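Local coordinates for protein putative glycosyl hydrolase (PDB 3K11) that probably acts as a family 88 glycosyl hydrolase in the gut bacterium Bacteroides thetaiotaomicron, though its substrate and activity remain unestablished, at residues L72-F77 with D132-Q137; H299-T304 with I348-V353. One frame throughout, in Å; residues are numbered along the deposited sequence. Where two conformers were deposited one is given.

Contact 1 (L72-F77 with D132-Q137); sequences LERGAF and DSQLLQ
Asp-132 OD2 takes two bonds across the contact: the backbone N of Leu-72 meets it nearly along its C-O axis at 2.8 Å, and Arg-74 NH1 reaches it on the syn side, tilted out of the carboxylate plane, at 3.0 Å. Both donors lie on the same face of the carboxylate. Arg-74 NH2 completes an end-on, two-pronged salt bridge, 2.8 Å from Asp-132 OD1 and above the carboxylate plane; from the opposite face, Gln-134 N bonds the same OD1. Asp-132 sits at the N-cap of helix 133-139, and that last bond is its capping bond. One carboxylate thus caps a helix and ties down the end of strand 70-72 and the loop after it. The Arg-74 chain, bent at chi2 (-62°), brings NH1 back to Leu-72 O in an angled bond that helps hold the guanidinium's rotation. The Gln-134 amide stacks over that guanidinium, planes 19° apart, with Gln-134 NE2 3.3 Å from Arg-74 CZ. On the apolar side, Leu-135 CD2 abuts Leu-72 CG at 3.5 Å, and Phe-121 of helix 101-128 touches both leucines. Ser-9 of the second subunit packs against Arg-74.

Contact 2 (H299-T304 with I348-V353); sequences HVRGVT and IAYGPV
Tyr-350 reaches from helix 348-353 to helix 299-304, its CB directed at the other helix and CG anti to its own carbonyl carbon (chi1 -64°). Beyond CG the ring passes between side chains of both helices. Tyr-350 CD1 lies 3.9 Å from Thr-304 CG2, and at the same edge its CE1 comes within 3.6 Å of Thr-304 OG1, which sits near the ring plane. Further out, Val-300 CG1 rests over one face in a CH-pi contact, 4.0 Å from the ring centroid of Tyr-350 and displaced toward CZ. Ala-349 CB lies over the opposite face. The two helices are part of a helical array consistent with the (alpha/alpha)6 barrel of the six-hairpin clan; the segment axes approach no closer than 12.1 Å, at 45°, and the tyrosine bridges much of that separation. At the tip, Tyr-350 OH passes Arg-301 CG at 3.6 Å and hydrogen-bonds Asp-258 of the third subunit, which also forms a salt bridge with Arg-301 NH1; the ring's end therefore belongs to the subunit interface. Thr-304 OG1 does not bond the tyrosine but donates to Val-300 O at 2.7 Å, an oxygen that also accepts Thr-304 N from the opposite face of its carbonyl plane. With the hydroxyl held back on its own helix, Thr-304 CG2 points across to Val-353 CG1, 4.1 Å away, while Leu-336 of helix 326-342 packs on Val-300, Thr-304 and Val-353.

From the N terminus, the chain passes strand 70-72 and enters the 72-77 loop, then runs through helices 82-98 and 101-128 before contact 1 brings 132-137 back to that loop. The 54 intervening residues are mostly helical. Contact 1 closes well before contact 2 opens, so the two loops follow in series and neither nest nor cross. Contact 2 then ties the C-terminal end of helix 289-304 to the early part of helix 347-362, across a connection that includes helix 326-342. The centres of the two contacts lie about 38 Å apart, on opposite sides of the chain's centre, and the contacts face different neighbours: the second subunit at contact 1, the third at contact 2.

Contact 1 (L72-F77 with D132-Q137)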
# COMPACT_ATOMS: atom_id res chain seq x y z
N LEU A 72 0.58 -8.00 47.22
CA LEU A 72 0.98 -6.64 46.86
C LEU A 72 -0.32 -5.86 46.61
O LEU A 72 -1.25 -6.38 45.98
CB LEU A 72 1.83 -6.68 45.60
CG LEU A 72 3.14 -7.49 45.64
CD1 LEU A 72 3.89 -7.34 44.37
CD2 LEU A 72 3.98 -7.03 46.87
N GLU A 73 -0.39 -4.64 47.11
CA GLU A 73 -1.56 -3.79 46.90
C GLU A 73 -1.79 -3.62 45.40
O GLU A 73 -0.84 -3.33 44.64
CB GLU A 73 -1.34 -2.42 47.56
CG GLU A 73 -2.55 -1.52 47.37
CD GLU A 73 -2.42 -0.19 48.01
OE1 GLU A 73 -1.33 0.13 48.50
OE2 GLU A 73 -3.42 0.55 47.98
N ARG A 74 -3.03 -3.78 44.95
CA ARG A 74 -3.28 -3.72 43.54
C ARG A 74 -3.56 -2.29 43.10
O ARG A 74 -4.59 -1.73 43.45
CB ARG A 74 -4.47 -4.60 43.19
CG ARG A 74 -4.36 -6.05 43.64
CD ARG A 74 -3.25 -6.69 43.01
NE ARG A 74 -3.30 -8.16 43.02
CZ ARG A 74 -2.36 -8.97 43.51
NH1 ARG A 74 -1.33 -8.52 44.22
NH2 ARG A 74 -2.46 -10.27 43.30
N GLY A 75 -2.63 -1.69 42.39
CA GLY A 75 -2.86 -0.41 41.71
C GLY A 75 -3.24 -0.76 40.28
O GLY A 75 -3.52 -1.91 39.99
N ALA A 76 -3.25 0.21 39.37
CA ALA A 76 -3.64 -0.08 37.99
C ALA A 76 -2.63 -0.91 37.27
O ALA A 76 -2.99 -1.62 36.34
CB ALA A 76 -3.92 1.24 37.19
N PHE A 77 -1.35 -0.86 37.67
CA PHE A 77 -0.31 -1.58 36.95
C PHE A 77 0.53 -2.46 37.87
O PHE A 77 0.85 -2.04 38.99
CB PHE A 77 0.61 -0.57 36.30
CG PHE A 77 -0.12 0.42 35.46
CD1 PHE A 77 -0.73 0.00 34.28
CD2 PHE A 77 -0.29 1.73 35.90
CE1 PHE A 77 -1.48 0.90 33.54
CE2 PHE A 77 -1.01 2.63 35.15
CZ PHE A 77 -1.61 2.20 33.94
N ASP A 132 0.57 -14.91 46.74
CA ASP A 132 0.21 -13.94 45.69
C ASP A 132 0.76 -14.40 44.35
O ASP A 132 1.96 -14.58 44.17
CB ASP A 132 0.80 -12.59 46.10
CG ASP A 132 0.39 -11.44 45.22
OD1 ASP A 132 -0.20 -11.65 44.15
OD2 ASP A 132 0.70 -10.30 45.62
N SER A 133 -0.12 -14.57 43.38
CA SER A 133 0.33 -14.93 42.04
C SER A 133 1.37 -13.96 41.46
O SER A 133 2.20 -14.36 40.63
CB SER A 133 -0.87 -14.97 41.11
OG SER A 133 -1.46 -13.68 41.03
N GLN A 134 1.38 -12.70 41.90
CA GLN A 134 2.38 -11.75 41.41
C GLN A 134 3.75 -12.14 41.93
O GLN A 134 4.79 -11.91 41.28
CB GLN A 134 2.03 -10.31 41.81
CG GLN A 134 0.80 -9.77 41.08
CD GLN A 134 0.62 -8.26 41.22
OE1 GLN A 134 1.58 -7.54 41.51
NE2 GLN A 134 -0.61 -7.78 40.97
N LEU A 135 3.79 -12.71 43.12
CA LEU A 135 5.05 -13.15 43.67
C LEU A 135 5.53 -14.45 43.05
O LEU A 135 6.74 -14.69 42.95
CB LEU A 135 4.99 -13.23 45.21
CG LEU A 135 5.47 -11.93 45.85
CD1 LEU A 135 6.97 -11.75 45.63
CD2 LEU A 135 4.66 -10.67 45.47
N LEU A 136 4.61 -15.29 42.61
CA LEU A 136 5.02 -16.49 41.92
C LEU A 136 5.70 -16.18 40.58
O LEU A 136 6.55 -16.94 40.10
CB LEU A 136 3.84 -17.47 41.75
CG LEU A 136 3.36 -18.06 43.09
CD1 LEU A 136 2.18 -18.94 42.80
CD2 LEU A 136 4.43 -18.84 43.85
N GLN A 137 5.35 -15.05 39.97
CA GLN A 137 5.95 -14.64 38.72
C GLN A 137 7.42 -14.28 38.99
O GLN A 137 8.30 -14.64 38.21
CB GLN A 137 5.21 -13.43 38.13
CG GLN A 137 5.73 -13.08 36.78
CD GLN A 137 5.04 -11.92 36.09
OE1 GLN A 137 4.68 -10.93 36.73
NE2 GLN A 137 4.94 -12.01 34.77

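Contact 2 (H299-T304 with I348-V353)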
# COMPACT_ATOMS: atom_id res chain seq x y z
N HIS A 299 16.34 -2.10 9.41
CA HIS A 299 15.05 -2.03 10.09
C HIS A 299 14.58 -0.58 10.26
O HIS A 299 13.42 -0.24 10.04
CB HIS A 299 15.14 -2.73 11.44
CG HIS A 299 13.81 -3.05 12.05
ND1 HIS A 299 13.66 -3.25 13.41
CD2 HIS A 299 12.58 -3.19 11.50
CE1 HIS A 299 12.40 -3.54 13.66
NE2 HIS A 299 11.71 -3.51 12.53
N VAL A 300 15.53 0.29 10.57
CA VAL A 300 15.22 1.72 10.66
C VAL A 300 14.62 2.22 9.34
O VAL A 300 13.57 2.93 9.33
CB VAL A 300 16.44 2.55 11.04
CG1 VAL A 300 16.22 4.06 10.73
CG2 VAL A 300 16.81 2.37 12.49
N ARG A 301 15.25 1.88 8.23
CA ARG A 301 14.77 2.32 6.93
C ARG A 301 13.37 1.79 6.60
O ARG A 301 12.56 2.50 6.01
CB ARG A 301 15.78 1.97 5.83
CG ARG A 301 17.04 2.81 5.87
CD ARG A 301 17.88 2.60 4.61
NE ARG A 301 18.56 1.31 4.61
CZ ARG A 301 19.75 1.07 5.17
NH1 ARG A 301 20.44 2.01 5.83
NH2 ARG A 301 20.24 -0.15 5.12
N GLY A 302 13.10 0.53 6.94
CA GLY A 302 11.79 -0.08 6.66
C GLY A 302 10.69 0.47 7.51
O GLY A 302 9.61 0.73 7.03
N VAL A 303 10.96 0.65 8.80
CA VAL A 303 9.97 1.20 9.73
C VAL A 303 9.65 2.64 9.38
O VAL A 303 8.47 3.02 9.28
CB VAL A 303 10.42 1.08 11.23
CG1 VAL A 303 9.50 1.95 12.17
CG2 VAL A 303 10.45 -0.44 11.67
N THR A 304 10.68 3.48 9.20
CA THR A 304 10.44 4.89 9.08
C THR A 304 9.67 5.22 7.82
O THR A 304 8.88 6.13 7.82
CB THR A 304 11.71 5.69 9.11
OG1 THR A 304 12.63 5.16 8.14
CG2 THR A 304 12.38 5.64 10.50
N ILE A 348 19.70 14.71 10.19
CA ILE A 348 18.91 15.48 9.23
C ILE A 348 17.77 14.58 8.72
O ILE A 348 16.57 14.99 8.62
CB ILE A 348 19.76 15.99 8.04
CG1 ILE A 348 20.74 17.09 8.47
CG2 ILE A 348 18.84 16.52 6.95
CD1 ILE A 348 21.85 17.45 7.44
N ALA A 349 18.10 13.34 8.43
CA ALA A 349 17.12 12.41 7.89
C ALA A 349 16.06 11.96 8.89
O ALA A 349 14.89 11.84 8.53
CB ALA A 349 17.81 11.16 7.27
N TYR A 350 16.46 11.71 10.14
CA TYR A 350 15.57 11.10 11.10
C TYR A 350 15.06 11.97 12.23
O TYR A 350 14.11 11.60 12.88
CB TYR A 350 16.19 9.79 11.62
CG TYR A 350 16.35 8.77 10.51
CD1 TYR A 350 15.24 8.25 9.85
CD2 TYR A 350 17.62 8.38 10.07
CE1 TYR A 350 15.39 7.36 8.82
CE2 TYR A 350 17.77 7.48 8.99
CZ TYR A 350 16.65 6.96 8.39
OH TYR A 350 16.74 6.03 7.35
N GLY A 351 15.71 13.10 12.52
CA GLY A 351 15.24 13.94 13.60
C GLY A 351 13.78 14.32 13.46
O GLY A 351 13.03 14.25 14.41
N PRO A 352 13.37 14.75 12.26
CA PRO A 352 11.97 15.12 12.07
C PRO A 352 10.96 13.98 12.19
O PRO A 352 9.80 14.22 12.57
CB PRO A 352 11.97 15.72 10.67
CG PRO A 352 13.35 16.23 10.49
CD PRO A 352 14.18 15.11 11.08
N VAL A 353 11.40 12.76 11.90
CA VAL A 353 10.61 11.55 12.10
C VAL A 353 10.33 11.35 13.58
O VAL A 353 9.21 11.16 14.00
CB VAL A 353 11.30 10.32 11.51
CG1 VAL A 353 10.43 9.05 11.72
CG2 VAL A 353 11.56 10.54 9.99